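Local coordinates for protein dihydrodipicolinate synthase (Bacillus clausii KSM-K16, PDB 3E96) that probably catalyses the condensation of pyruvate with aspartate semialdehyde to 4-hydroxy-tetrahydrodipicolinate, a step of lysine biosynthesis, at residues D48-C53 with R72-Y77; V142-P147 with D151-D156; R252-Q257 with S286-Q291; M268-Q273 with Q291-L296. All coordinates share one frame; numbering follows the deposited sequence.

Interaction 1: residues D48-C53 with R72-Y77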
loop_
_atom_site.group_PDB
_atom_site.type_symbol
_atom_site.label_atom_id
_atom_site.label_comp_id
_atom_site.label_asym_id
_atom_site.label_seq_id
_atom_site.Cartn_x
_atom_site.Cartn_y
_atom_site.Cartn_z
ATOM N N ASP B 48 -19.719 -19.999 -5.089
ATOM C CA ASP B 48 -18.984 -21.141 -4.554
ATOM C C ASP B 48 -17.545 -20.882 -4.120
ATOM O O ASP B 48 -16.837 -21.812 -3.730
ATOM C CB ASP B 48 -19.018 -22.290 -5.568
ATOM C CG ASP B 48 -20.425 -22.572 -6.079
ATOM O OD1 ASP B 48 -21.372 -22.554 -5.265
ATOM O OD2 ASP B 48 -20.584 -22.815 -7.294
ATOM N N VAL B 49 -17.110 -19.630 -4.206
ATOM C CA VAL B 49 -15.769 -19.247 -3.781
ATOM C C VAL B 49 -15.911 -17.931 -3.027
ATOM O O VAL B 49 -16.490 -16.974 -3.543
ATOM C CB VAL B 49 -14.810 -19.031 -4.978
ATOM C CG1 VAL B 49 -13.442 -18.585 -4.469
ATOM C CG2 VAL B 49 -14.674 -20.317 -5.785
ATOM N N ILE B 50 -15.411 -17.891 -1.797
ATOM C CA ILE B 50 -15.490 -16.674 -1.003
ATOM C C ILE B 50 -14.069 -16.317 -0.582
ATOM O O ILE B 50 -13.266 -17.195 -0.252
ATOM C CB ILE B 50 -16.426 -16.856 0.216
ATOM C CG1 ILE B 50 -16.671 -15.496 0.877
ATOM C CG2 ILE B 50 -15.843 -17.876 1.190
ATOM C CD1 ILE B 50 -17.777 -15.499 1.919
ATOM N N VAL B 51 -13.762 -15.025 -0.604
ATOM C CA VAL B 51 -12.416 -14.566 -0.306
ATOM C C VAL B 51 -12.278 -13.601 0.869
ATOM O O VAL B 51 -12.219 -12.386 0.682
ATOM C CB VAL B 51 -11.806 -13.897 -1.563
ATOM C CG1 VAL B 51 -10.324 -13.621 -1.360
ATOM C CG2 VAL B 51 -12.024 -14.788 -2.777
ATOM N N PRO B 52 -12.225 -14.130 2.100
ATOM C CA PRO B 52 -12.080 -13.238 3.253
ATOM C C PRO B 52 -10.721 -12.543 3.152
ATOM O O PRO B 52 -9.796 -13.062 2.523
ATOM C CB PRO B 52 -12.162 -14.192 4.445
ATOM C CG PRO B 52 -11.637 -15.497 3.881
ATOM C CD PRO B 52 -12.304 -15.539 2.520
ATOM N N CYS B 53 -10.604 -11.370 3.764
ATOM C CA CYS B 53 -9.358 -10.613 3.719
ATOM C C CYS B 53 -9.006 -10.151 2.311
ATOM O O CYS B 53 -7.830 -9.996 1.964
ATOM C CB CYS B 53 -8.215 -11.437 4.315
ATOM S SG CYS B 53 -8.303 -11.503 6.119
ATOM N N ARG B 72 -10.837 -17.412 10.110
ATOM C CA ARG B 72 -11.402 -18.457 10.970
ATOM C C ARG B 72 -12.927 -18.390 10.972
ATOM O O ARG B 72 -13.599 -19.409 10.821
ATOM C CB ARG B 72 -10.883 -18.322 12.409
ATOM C CG ARG B 72 -9.392 -18.599 12.563
ATOM C CD ARG B 72 -9.004 -18.747 14.032
ATOM N NE ARG B 72 -9.051 -17.485 14.766
ATOM C CZ ARG B 72 -7.997 -16.700 14.974
ATOM N NH1 ARG B 72 -6.801 -17.039 14.504
ATOM N NH2 ARG B 72 -8.133 -15.583 15.670
ATOM N N ARG B 73 -13.468 -17.189 11.155
ATOM C CA ARG B 73 -14.913 -16.988 11.173
ATOM C C ARG B 73 -15.548 -17.447 9.860
ATOM O O ARG B 73 -16.620 -18.051 9.857
ATOM C CB ARG B 73 -15.237 -15.507 11.401
ATOM C CG ARG B 73 -14.839 -14.971 12.776
ATOM C CD ARG B 73 -15.988 -15.069 13.776
ATOM N NE ARG B 73 -15.584 -14.623 15.107
ATOM C CZ ARG B 73 -16.421 -14.420 16.121
ATOM N NH1 ARG B 73 -17.723 -14.618 15.962
ATOM N NH2 ARG B 73 -15.952 -14.025 17.297
ATOM N N THR B 74 -14.885 -17.149 8.744
ATOM C CA THR B 74 -15.397 -17.528 7.432
ATOM C C THR B 74 -15.513 -19.045 7.307
ATOM O O THR B 74 -16.536 -19.562 6.854
ATOM C CB THR B 74 -14.488 -16.993 6.308
ATOM O OG1 THR B 74 -14.374 -15.568 6.430
ATOM C CG2 THR B 74 -15.071 -17.335 4.938
ATOM N N VAL B 75 -14.462 -19.755 7.704
ATOM C CA VAL B 75 -14.477 -21.210 7.638
ATOM C C VAL B 75 -15.651 -21.744 8.456
ATOM O O VAL B 75 -16.357 -22.655 8.022
ATOM C CB VAL B 75 -13.154 -21.808 8.172
ATOM C CG1 VAL B 75 -13.264 -23.325 8.278
ATOM C CG2 VAL B 75 -12.008 -21.432 7.241
ATOM N N GLU B 76 -15.875 -21.158 9.628
ATOM C CA GLU B 76 -16.970 -21.595 10.487
ATOM C C GLU B 76 -18.336 -21.314 9.873
ATOM O O GLU B 76 -19.187 -22.204 9.804
ATOM C CB GLU B 76 -16.901 -20.910 11.857
ATOM C CG GLU B 76 -17.950 -21.429 12.849
ATOM C CD GLU B 76 -18.163 -20.507 14.039
ATOM O OE1 GLU B 76 -17.167 -19.985 14.574
ATOM O OE2 GLU B 76 -19.331 -20.313 14.448
ATOM N N TYR B 77 -18.551 -20.078 9.430
ATOM C CA TYR B 77 -19.838 -19.703 8.861
ATOM C C TYR B 77 -20.152 -20.344 7.517
ATOM O O TYR B 77 -21.322 -20.542 7.186
ATOM C CB TYR B 77 -19.951 -18.182 8.745
ATOM C CG TYR B 77 -19.850 -17.450 10.070
ATOM C CD1 TYR B 77 -20.401 -17.989 11.237
ATOM C CD2 TYR B 77 -19.214 -16.215 10.155
ATOM C CE1 TYR B 77 -20.313 -17.312 12.456
ATOM C CE2 TYR B 77 -19.124 -15.530 11.363
ATOM C CZ TYR B 77 -19.671 -16.083 12.510
ATOM O OH TYR B 77 -19.558 -15.410 13.705
#
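Thr74 is the one residue of helix 64-78 in this segment that meets 48-53, and it does so with both branches: CG2 against Ile50 and Pro52, OG1 against Pro52. The apolar packing comes first. Its methyl CG2 and the branch methyl CG2 of Ile50 reach toward each other tip to tip, 3.9 Å apart. The same Thr74 CG2 is 4.0 Å from Pro52 CG, so the methyl touches both the isoleucine and the pyrrolidine ring. These residues belong to the second beta-alpha-beta unit of a TIM barrel: strand 49-50 runs in the barrel wall, helix 64-78 covers it from outside, and strand 83-88 follows, with Val84 touching Ile50, Pro52 and Thr74 alike. The polar branch behaves differently. Thr74 OG1 lies 3.3 Å from Pro52 CB, a van der Waals contact, while its hydrogen bonds go to Tyr35 OH, on the neighbouring helix 32-43, and to Glu70 O one turn back. With OG1 beside its own backbone N (chi1 -57°), CG2 stands anti to that N, which brings it to Ile50 and Pro52. Tyr35 also touches Pro52, so helix 32-43 borders the contact on both segments.

Interaction 2: residues V142-P147 with D151-D156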
loop_
_atom_site.group_PDB
_atom_site.type_symbol
_atom_site.label_atom_id
_atom_site.label_comp_id
_atom_site.label_asym_id
_atom_site.label_seq_id
_atom_site.Cartn_x
_atom_site.Cartn_y
_atom_site.Cartn_z
ATOM N N VAL B 142 -2.397 -15.213 -7.022
ATOM C CA VAL B 142 -1.715 -13.935 -6.888
ATOM C C VAL B 142 -2.593 -12.854 -7.510
ATOM O O VAL B 142 -3.253 -13.091 -8.531
ATOM C CB VAL B 142 -0.334 -13.930 -7.590
ATOM C CG1 VAL B 142 0.572 -14.999 -6.977
ATOM C CG2 VAL B 142 -0.505 -14.156 -9.074
ATOM N N TYR B 143 -2.625 -11.685 -6.875
ATOM C CA TYR B 143 -3.399 -10.552 -7.371
ATOM C C TYR B 143 -2.367 -9.664 -8.062
ATOM O O TYR B 143 -1.546 -9.022 -7.410
ATOM C CB TYR B 143 -4.061 -9.790 -6.216
ATOM C CG TYR B 143 -5.205 -8.910 -6.676
ATOM C CD1 TYR B 143 -6.474 -9.447 -6.909
ATOM C CD2 TYR B 143 -5.012 -7.552 -6.921
ATOM C CE1 TYR B 143 -7.524 -8.651 -7.375
ATOM C CE2 TYR B 143 -6.052 -6.748 -7.387
ATOM C CZ TYR B 143 -7.303 -7.302 -7.612
ATOM O OH TYR B 143 -8.331 -6.512 -8.079
ATOM N N PHE B 144 -2.423 -9.643 -9.388
ATOM C CA PHE B 144 -1.473 -8.911 -10.227
ATOM C C PHE B 144 -2.145 -7.643 -10.761
ATOM O O PHE B 144 -2.990 -7.719 -11.651
ATOM C CB PHE B 144 -1.077 -9.835 -11.382
ATOM C CG PHE B 144 0.225 -9.488 -12.036
ATOM C CD1 PHE B 144 1.430 -9.773 -11.405
ATOM C CD2 PHE B 144 0.244 -8.902 -13.295
ATOM C CE1 PHE B 144 2.643 -9.480 -12.023
ATOM C CE2 PHE B 144 1.447 -8.602 -13.924
ATOM C CZ PHE B 144 2.654 -8.894 -13.284
ATOM N N LYS B 145 -1.759 -6.480 -10.236
ATOM C CA LYS B 145 -2.404 -5.240 -10.653
ATOM C C LYS B 145 -1.546 -4.026 -10.990
ATOM O O LYS B 145 -2.092 -2.961 -11.272
ATOM C CB LYS B 145 -3.415 -4.816 -9.587
ATOM C CG LYS B 145 -2.779 -4.326 -8.295
ATOM C CD LYS B 145 -3.847 -3.741 -7.384
ATOM C CE LYS B 145 -3.252 -3.043 -6.184
ATOM N NZ LYS B 145 -4.326 -2.379 -5.382
ATOM N N ASP B 146 -0.226 -4.161 -10.965
ATOM C CA ASP B 146 0.652 -3.031 -11.277
ATOM C C ASP B 146 1.120 -3.071 -12.740
ATOM O O ASP B 146 1.924 -3.917 -13.123
ATOM C CB ASP B 146 1.872 -3.033 -10.344
ATOM C CG ASP B 146 2.720 -1.787 -10.494
ATOM O OD1 ASP B 146 2.491 -1.020 -11.453
ATOM O OD2 ASP B 146 3.621 -1.574 -9.657
ATOM N N PRO B 147 0.625 -2.144 -13.574
ATOM C CA PRO B 147 1.024 -2.125 -14.985
ATOM C C PRO B 147 2.515 -1.921 -15.208
ATOM O O PRO B 147 3.037 -2.257 -16.269
ATOM C CB PRO B 147 0.198 -0.977 -15.563
ATOM C CG PRO B 147 0.085 -0.040 -14.401
ATOM C CD PRO B 147 -0.217 -0.977 -13.251
ATOM N N ASP B 151 4.515 -8.690 -17.379
ATOM C CA ASP B 151 3.737 -9.918 -17.297
ATOM C C ASP B 151 4.679 -11.115 -17.255
ATOM O O ASP B 151 4.265 -12.232 -16.940
ATOM C CB ASP B 151 2.799 -10.052 -18.498
ATOM C CG ASP B 151 1.704 -9.010 -18.493
ATOM O OD1 ASP B 151 1.159 -8.741 -17.405
ATOM O OD2 ASP B 151 1.384 -8.468 -19.571
ATOM N N ARG B 152 5.945 -10.880 -17.583
ATOM C CA ARG B 152 6.943 -11.948 -17.559
ATOM C C ARG B 152 6.970 -12.581 -16.166
ATOM O O ARG B 152 7.285 -13.764 -16.014
ATOM C CB ARG B 152 8.326 -11.387 -17.908
ATOM C CG ARG B 152 9.450 -12.409 -17.839
ATOM C CD ARG B 152 9.234 -13.546 -18.829
ATOM N NE ARG B 152 10.286 -14.554 -18.735
ATOM C CZ ARG B 152 10.379 -15.618 -19.524
ATOM N NH1 ARG B 152 9.478 -15.820 -20.478
ATOM N NH2 ARG B 152 11.371 -16.482 -19.359
ATOM N N VAL B 153 6.648 -11.784 -15.149
ATOM C CA VAL B 153 6.611 -12.276 -13.776
ATOM C C VAL B 153 5.644 -13.454 -13.659
ATOM O O VAL B 153 5.932 -14.440 -12.979
ATOM C CB VAL B 153 6.155 -11.166 -12.795
ATOM C CG1 VAL B 153 5.937 -11.755 -11.404
ATOM C CG2 VAL B 153 7.190 -10.055 -12.746
ATOM N N LEU B 154 4.497 -13.352 -14.323
ATOM C CA LEU B 154 3.498 -14.416 -14.276
ATOM C C LEU B 154 3.979 -15.639 -15.053
ATOM O O LEU B 154 3.766 -16.778 -14.635
ATOM C CB LEU B 154 2.166 -13.927 -14.852
ATOM C CG LEU B 154 1.471 -12.807 -14.066
ATOM C CD1 LEU B 154 0.193 -12.386 -14.791
ATOM C CD2 LEU B 154 1.146 -13.294 -12.658
ATOM N N VAL B 155 4.620 -15.397 -16.190
ATOM C CA VAL B 155 5.141 -16.489 -17.003
ATOM C C VAL B 155 6.159 -17.280 -16.188
ATOM O O VAL B 155 6.191 -18.508 -16.242
ATOM C CB VAL B 155 5.825 -15.958 -18.279
ATOM C CG1 VAL B 155 6.408 -17.120 -19.086
ATOM C CG2 VAL B 155 4.821 -15.186 -19.121
ATOM N N ASP B 156 6.985 -16.575 -15.422
ATOM C CA ASP B 156 8.005 -17.242 -14.621
ATOM C C ASP B 156 7.478 -17.939 -13.371
ATOM O O ASP B 156 8.088 -18.896 -12.889
ATOM C CB ASP B 156 9.116 -16.255 -14.251
ATOM C CG ASP B 156 9.901 -15.791 -15.462
ATOM O OD1 ASP B 156 9.904 -16.523 -16.470
ATOM O OD2 ASP B 156 10.520 -14.710 -15.407
#
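Asp151 OD1 accepts a hydrogen bond from Tyr168 OH and also rests 3.5 Å from Phe144 CE2; its other oxygen, OD2, forms a salt bridge with Arg175. This is the strand-to-helix half of a beta-alpha-beta unit in the TIM barrel: strand 140-144 leads through a short loop into helix 152-157, and the segments 142-144 and 152-156 run nearly antiparallel at 160°, their axes 11.1 Å apart. Phe144 fills the space between them. Its CG is anti to the backbone N (chi1 -158°), which carries the ring out toward the helix, where Leu154 lies over one face. Leu154 CG sits 3.9 Å from the ring centroid, only 4° off the normal, a CH-pi contact in which CD1 and CD2 spread over the same face, toward Phe144 CD2 and CD1. Val153 CB approaches Phe144 CE1 obliquely at 4.0 Å. Cutting the ring back to an alanine here would probably open a gap under Leu154 and cost Val153 its contact. One residue before it, Tyr143 points away from the helix and is the predicted proton donor/acceptor, its OH bonded to Gly194 O. Further back, Val142 and Leu154 run in opposite senses past one another, Val142 CG2 4.0 Å from Leu154 CD2.

Interaction 3: residues R252-Q257 with S286-Q291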
loop_
_atom_site.group_PDB
_atom_site.type_symbol
_atom_site.label_atom_id
_atom_site.label_comp_id
_atom_site.label_asym_id
_atom_site.label_seq_id
_atom_site.Cartn_x
_atom_site.Cartn_y
_atom_site.Cartn_z
ATOM N N ARG B 252 -18.789 3.010 -7.707
ATOM C CA ARG B 252 -17.828 2.459 -6.754
ATOM C C ARG B 252 -16.420 2.941 -7.113
ATOM O O ARG B 252 -15.568 3.125 -6.244
ATOM C CB ARG B 252 -17.833 0.928 -6.808
ATOM C CG ARG B 252 -19.079 0.257 -6.250
ATOM C CD ARG B 252 -18.960 -1.254 -6.387
ATOM N NE ARG B 252 -17.827 -1.781 -5.629
ATOM C CZ ARG B 252 -17.322 -3.002 -5.788
ATOM N NH1 ARG B 252 -17.845 -3.826 -6.686
ATOM N NH2 ARG B 252 -16.303 -3.405 -5.039
ATOM N N GLY B 253 -16.186 3.125 -8.406
ATOM C CA GLY B 253 -14.878 3.551 -8.878
ATOM C C GLY B 253 -14.532 5.020 -8.714
ATOM O O GLY B 253 -13.396 5.416 -8.990
ATOM N N LYS B 254 -15.485 5.836 -8.272
ATOM C CA LYS B 254 -15.220 7.264 -8.089
ATOM C C LYS B 254 -14.062 7.549 -7.129
ATOM O O LYS B 254 -13.819 6.800 -6.176
ATOM C CB LYS B 254 -16.474 7.994 -7.581
ATOM C CG LYS B 254 -17.576 8.144 -8.622
ATOM C CD LYS B 254 -18.706 9.056 -8.130
ATOM C CE LYS B 254 -18.254 10.505 -8.011
ATOM N NZ LYS B 254 -19.378 11.425 -7.643
ATOM N N TYR B 255 -13.365 8.652 -7.387
ATOM C CA TYR B 255 -12.237 9.084 -6.563
ATOM C C TYR B 255 -11.119 8.050 -6.578
ATOM O O TYR B 255 -10.603 7.669 -5.530
ATOM C CB TYR B 255 -12.694 9.325 -5.115
ATOM C CG TYR B 255 -14.028 10.029 -5.006
ATOM C CD1 TYR B 255 -14.235 11.278 -5.593
ATOM C CD2 TYR B 255 -15.101 9.423 -4.354
ATOM C CE1 TYR B 255 -15.483 11.901 -5.539
ATOM C CE2 TYR B 255 -16.351 10.037 -4.296
ATOM C CZ TYR B 255 -16.536 11.271 -4.890
ATOM O OH TYR B 255 -17.778 11.861 -4.856
ATOM N N ASN B 256 -10.751 7.596 -7.771
ATOM C CA ASN B 256 -9.686 6.611 -7.905
ATOM C C ASN B 256 -9.967 5.377 -7.043
ATOM O O ASN B 256 -9.078 4.879 -6.351
ATOM C CB ASN B 256 -8.342 7.232 -7.493
ATOM C CG ASN B 256 -7.155 6.374 -7.893
ATOM O OD1 ASN B 256 -6.057 6.516 -7.346
ATOM N ND2 ASN B 256 -7.363 5.486 -8.855
ATOM N N GLN B 257 -11.214 4.905 -7.080
ATOM C CA GLN B 257 -11.641 3.725 -6.330
ATOM C C GLN B 257 -11.878 3.967 -4.841
ATOM O O GLN B 257 -12.135 3.026 -4.097
ATOM C CB GLN B 257 -10.626 2.588 -6.497
ATOM C CG GLN B 257 -10.536 2.033 -7.908
ATOM C CD GLN B 257 -11.519 0.910 -8.154
ATOM O OE1 GLN B 257 -12.736 1.080 -8.010
ATOM N NE2 GLN B 257 -10.998 -0.256 -8.524
ATOM N N SER B 286 -20.855 11.463 0.466
ATOM C CA SER B 286 -21.353 12.834 0.512
ATOM C C SER B 286 -22.844 12.730 0.203
ATOM O O SER B 286 -23.320 11.669 -0.208
ATOM C CB SER B 286 -20.682 13.676 -0.570
ATOM O OG SER B 286 -20.986 13.155 -1.856
ATOM N N ASN B 287 -23.581 13.818 0.393
ATOM C CA ASN B 287 -25.010 13.796 0.105
ATOM C C ASN B 287 -25.199 13.538 -1.385
ATOM O O ASN B 287 -26.108 12.815 -1.793
ATOM C CB ASN B 287 -25.665 15.124 0.498
ATOM C CG ASN B 287 -25.578 15.400 1.986
ATOM O OD1 ASN B 287 -25.839 14.520 2.808
ATOM N ND2 ASN B 287 -25.219 16.629 2.342
ATOM N N GLU B 288 -24.320 14.121 -2.195
ATOM C CA GLU B 288 -24.384 13.940 -3.638
ATOM C C GLU B 288 -24.308 12.464 -4.010
ATOM O O GLU B 288 -25.128 11.969 -4.778
ATOM C CB GLU B 288 -23.235 14.681 -4.324
ATOM C CG GLU B 288 -23.184 14.457 -5.830
ATOM C CD GLU B 288 -21.927 15.019 -6.469
ATOM O OE1 GLU B 288 -21.795 14.913 -7.708
ATOM O OE2 GLU B 288 -21.071 15.562 -5.738
ATOM N N ASP B 289 -23.310 11.764 -3.475
ATOM C CA ASP B 289 -23.146 10.348 -3.781
ATOM C C ASP B 289 -24.250 9.479 -3.173
ATOM O O ASP B 289 -24.624 8.461 -3.749
ATOM C CB ASP B 289 -21.764 9.860 -3.329
ATOM C CG ASP B 289 -20.646 10.347 -4.245
ATOM O OD1 ASP B 289 -20.955 10.929 -5.307
ATOM O OD2 ASP B 289 -19.458 10.142 -3.911
ATOM N N LYS B 290 -24.769 9.876 -2.014
ATOM C CA LYS B 290 -25.855 9.120 -1.387
ATOM C C LYS B 290 -27.059 9.152 -2.336
ATOM O O LYS B 290 -27.776 8.163 -2.485
ATOM C CB LYS B 290 -26.238 9.740 -0.039
ATOM C CG LYS B 290 -25.342 9.335 1.122
ATOM C CD LYS B 290 -25.658 10.158 2.363
ATOM C CE LYS B 290 -25.127 9.500 3.632
ATOM N NZ LYS B 290 -23.685 9.136 3.544
ATOM N N GLN B 291 -27.262 10.295 -2.983
ATOM C CA GLN B 291 -28.366 10.457 -3.925
ATOM C C GLN B 291 -28.134 9.590 -5.160
ATOM O O GLN B 291 -29.071 9.002 -5.702
ATOM C CB GLN B 291 -28.495 11.925 -4.341
ATOM C CG GLN B 291 -29.703 12.226 -5.219
ATOM C CD GLN B 291 -31.014 12.154 -4.455
ATOM O OE1 GLN B 291 -31.366 11.117 -3.891
ATOM N NE2 GLN B 291 -31.743 13.264 -4.429
HETATM O O HOH W 1 -19.588 14.202 -4.076
#
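Lys254 and Tyr255 come at Asp289 from the loop after helix 235-252 while the aspartate reaches out from the start of helix 287-299, among the helices beyond the barrel and away from the predicted active site. Each takes one carboxylate oxygen. Lys254 NZ donates to Asp289 OD1 at 2.9 Å in a salt bridge, the oxygen accepting through its syn lone pair. Tyr255 OH donates to Asp289 OD2 at 2.6 Å, again from the syn side but 25° out of the carboxylate plane. The ring and carboxylate planes are 36° apart, and OD2 lies at the ring edge, near its plane. The lysine bends at chi3 (69°), and its CB lies over the Tyr255 face, offset toward the rim. A water links the tyrosine to the helix start, donating to Tyr255 OH and to Glu288 OE2 and hydrogen-bonded to Ser286 OG at 2.8 Å. Ser286 is the N-cap, its OG accepting from Asp289 N at 3.2 Å. Replacing Asp289 with an alanine would probably leave the Lys254 ammonium without its salt-bridge mate and the Tyr255 hydroxyl without its acceptor. Asn259 ND2 also bonds to OD2, so three groups share the buried carboxylate; together with the helix N terminus, they are likely to favour its charged form.

Interaction 4: residues M268-Q273 with Q291-L296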
loop_
_atom_site.group_PDB
_atom_site.type_symbol
_atom_site.label_atom_id
_atom_site.label_comp_id
_atom_site.label_asym_id
_atom_site.label_seq_id
_atom_site.Cartn_x
_atom_site.Cartn_y
_atom_site.Cartn_z
ATOM N N MET B 268 -26.093 -1.433 0.625
ATOM C CA MET B 268 -26.606 -2.563 1.409
ATOM C C MET B 268 -27.543 -2.053 2.506
ATOM O O MET B 268 -28.631 -2.605 2.710
ATOM C CB MET B 268 -25.457 -3.360 2.063
ATOM C CG MET B 268 -24.552 -4.139 1.093
ATOM S SD MET B 268 -23.145 -4.997 1.875
ATOM C CE MET B 268 -22.049 -3.701 2.111
ATOM N N GLU B 269 -27.123 -1.005 3.213
ATOM C CA GLU B 269 -27.939 -0.441 4.288
ATOM C C GLU B 269 -29.278 0.072 3.756
ATOM O O GLU B 269 -30.317 -0.084 4.412
ATOM C CB GLU B 269 -27.189 0.691 4.998
ATOM C CG GLU B 269 -26.064 0.231 5.938
ATOM C CD GLU B 269 -26.569 -0.505 7.171
ATOM O OE1 GLU B 269 -27.691 -0.201 7.639
ATOM O OE2 GLU B 269 -25.836 -1.374 7.693
ATOM N N MET B 270 -29.261 0.688 2.577
ATOM C CA MET B 270 -30.495 1.185 1.979
ATOM C C MET B 270 -31.432 0.019 1.661
ATOM O O MET B 270 -32.652 0.174 1.681
ATOM C CB MET B 270 -30.207 1.974 0.699
ATOM C CG MET B 270 -29.816 3.422 0.933
ATOM S SD MET B 270 -29.811 4.393 -0.596
ATOM C CE MET B 270 -31.527 4.554 -0.900
ATOM N N LEU B 271 -30.859 -1.147 1.369
ATOM C CA LEU B 271 -31.655 -2.332 1.056
ATOM C C LEU B 271 -31.929 -3.139 2.321
ATOM O O LEU B 271 -32.318 -4.313 2.261
ATOM C CB LEU B 271 -30.925 -3.207 0.034
ATOM C CG LEU B 271 -30.651 -2.568 -1.330
ATOM C CD1 LEU B 271 -29.790 -3.514 -2.166
ATOM C CD2 LEU B 271 -31.963 -2.265 -2.041
ATOM N N ARG B 272 -31.713 -2.494 3.462
ATOM C CA ARG B 272 -31.923 -3.096 4.771
ATOM C C ARG B 272 -31.069 -4.326 5.038
ATOM O O ARG B 272 -31.486 -5.249 5.740
ATOM C CB ARG B 272 -33.408 -3.417 4.973
ATOM C CG ARG B 272 -34.271 -2.167 5.052
ATOM C CD ARG B 272 -35.756 -2.487 5.092
ATOM N NE ARG B 272 -36.559 -1.267 5.074
ATOM C CZ ARG B 272 -36.655 -0.411 6.090
ATOM N NH1 ARG B 272 -35.999 -0.639 7.220
ATOM N NH2 ARG B 272 -37.405 0.680 5.972
ATOM N N GLN B 273 -29.867 -4.333 4.467
ATOM C CA GLN B 273 -28.915 -5.415 4.676
ATOM C C GLN B 273 -27.878 -4.799 5.616
ATOM O O GLN B 273 -27.502 -3.635 5.451
ATOM C CB GLN B 273 -28.271 -5.830 3.349
ATOM C CG GLN B 273 -29.280 -6.262 2.284
ATOM C CD GLN B 273 -28.617 -6.637 0.966
ATOM O OE1 GLN B 273 -27.486 -6.237 0.694
ATOM N NE2 GLN B 273 -29.331 -7.393 0.134
ATOM N N GLN B 291 -27.262 10.295 -2.983
ATOM C CA GLN B 291 -28.366 10.457 -3.925
ATOM C C GLN B 291 -28.134 9.590 -5.160
ATOM O O GLN B 291 -29.071 9.002 -5.702
ATOM C CB GLN B 291 -28.495 11.925 -4.341
ATOM C CG GLN B 291 -29.703 12.226 -5.219
ATOM C CD GLN B 291 -31.014 12.154 -4.455
ATOM O OE1 GLN B 291 -31.366 11.117 -3.891
ATOM N NE2 GLN B 291 -31.743 13.264 -4.429
ATOM N N LEU B 292 -26.884 9.504 -5.606
ATOM C CA LEU B 292 -26.568 8.690 -6.772
ATOM C C LEU B 292 -26.802 7.207 -6.473
ATOM O O LEU B 292 -27.224 6.457 -7.350
ATOM C CB LEU B 292 -25.114 8.913 -7.209
ATOM C CG LEU B 292 -24.769 10.309 -7.735
ATOM C CD1 LEU B 292 -23.271 10.405 -8.003
ATOM C CD2 LEU B 292 -25.563 10.584 -9.007
ATOM N N VAL B 293 -26.524 6.784 -5.242
ATOM C CA VAL B 293 -26.738 5.385 -4.864
ATOM C C VAL B 293 -28.246 5.121 -4.839
ATOM O O VAL B 293 -28.720 4.072 -5.281
ATOM C CB VAL B 293 -26.152 5.070 -3.463
ATOM C CG1 VAL B 293 -26.582 3.664 -3.015
ATOM C CG2 VAL B 293 -24.630 5.153 -3.504
ATOM N N THR B 294 -28.989 6.089 -4.318
ATOM C CA THR B 294 -30.441 5.980 -4.243
ATOM C C THR B 294 -31.033 5.850 -5.641
ATOM O O THR B 294 -31.821 4.941 -5.909
ATOM C CB THR B 294 -31.045 7.220 -3.547
ATOM O OG1 THR B 294 -30.602 7.258 -2.188
ATOM C CG2 THR B 294 -32.573 7.177 -3.586
ATOM N N GLU B 295 -30.638 6.748 -6.539
ATOM C CA GLU B 295 -31.149 6.728 -7.905
ATOM C C GLU B 295 -30.779 5.435 -8.622
ATOM O O GLU B 295 -31.521 4.960 -9.480
ATOM C CB GLU B 295 -30.613 7.928 -8.691
ATOM C CG GLU B 295 -30.797 9.255 -7.969
ATOM C CD GLU B 295 -30.359 10.449 -8.798
ATOM O OE1 GLU B 295 -29.360 10.331 -9.541
ATOM O OE2 GLU B 295 -31.008 11.511 -8.694
ATOM N N LEU B 296 -29.632 4.864 -8.270
ATOM C CA LEU B 296 -29.188 3.625 -8.898
ATOM C C LEU B 296 -30.050 2.451 -8.424
ATOM O O LEU B 296 -30.471 1.608 -9.222
ATOM C CB LEU B 296 -27.718 3.369 -8.559
ATOM C CG LEU B 296 -26.932 2.422 -9.464
ATOM C CD1 LEU B 296 -26.870 2.990 -10.873
ATOM C CD2 LEU B 296 -25.526 2.255 -8.917
#
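Met270 CG stands anti to the carbonyl carbon (chi1 -83°), the chain then extends through chi2, and a bend at chi3 (73°) turns the terminal methyl across Thr294. The two side chains cross at about a right angle. Met270 CE lies 3.1 Å from Thr294 OG1, a close van der Waals approach, and 3.9 Å from Thr294 CG2, while Met270 SD packs against Val293 CG1 at 4.1 Å. The threonine hydroxyl is hydrogen-bonded to Lys290 O one turn back in its own helix, and its OG1 also lies 3.4 Å from Met270 SD. Leu297, on the same helix, also touches Met270, and Leu251 of helix 235-252 touches Val293. Just past the methionine, helix 262-270 ends in a Schellman motif: Arg272, at positive phi, donates its N to Glu269 O, and Gln273 N bonds to Met268 O at 2.8 Å. The contact is thus helix-to-helix packing in the C-terminal helical part that follows the barrel in DapA-family proteins, away from the predicted active site.

From the N terminus, interaction 1 comes first, closing a loop with 18 residues between its segments, from strand 49-50 to helix 64-78. Interaction 2 does the same at strand 140-144, with only three residues between its segments. The two stand in series, 25 Å apart between centres, and reach the same closed sheet. Interactions 3 and 4 belong to the helices beyond the last barrel strand, closing loops of 28 and 17 residues, and they cross: 252-257, then 268-273, then 286-291 and 291-296, the last two sharing Gln291. Both land on helix 287-299, which thereby joins the loop after helix 235-252 to the end of helix 262-270; Lys254 NZ packs on Leu292 CD1 where they touch.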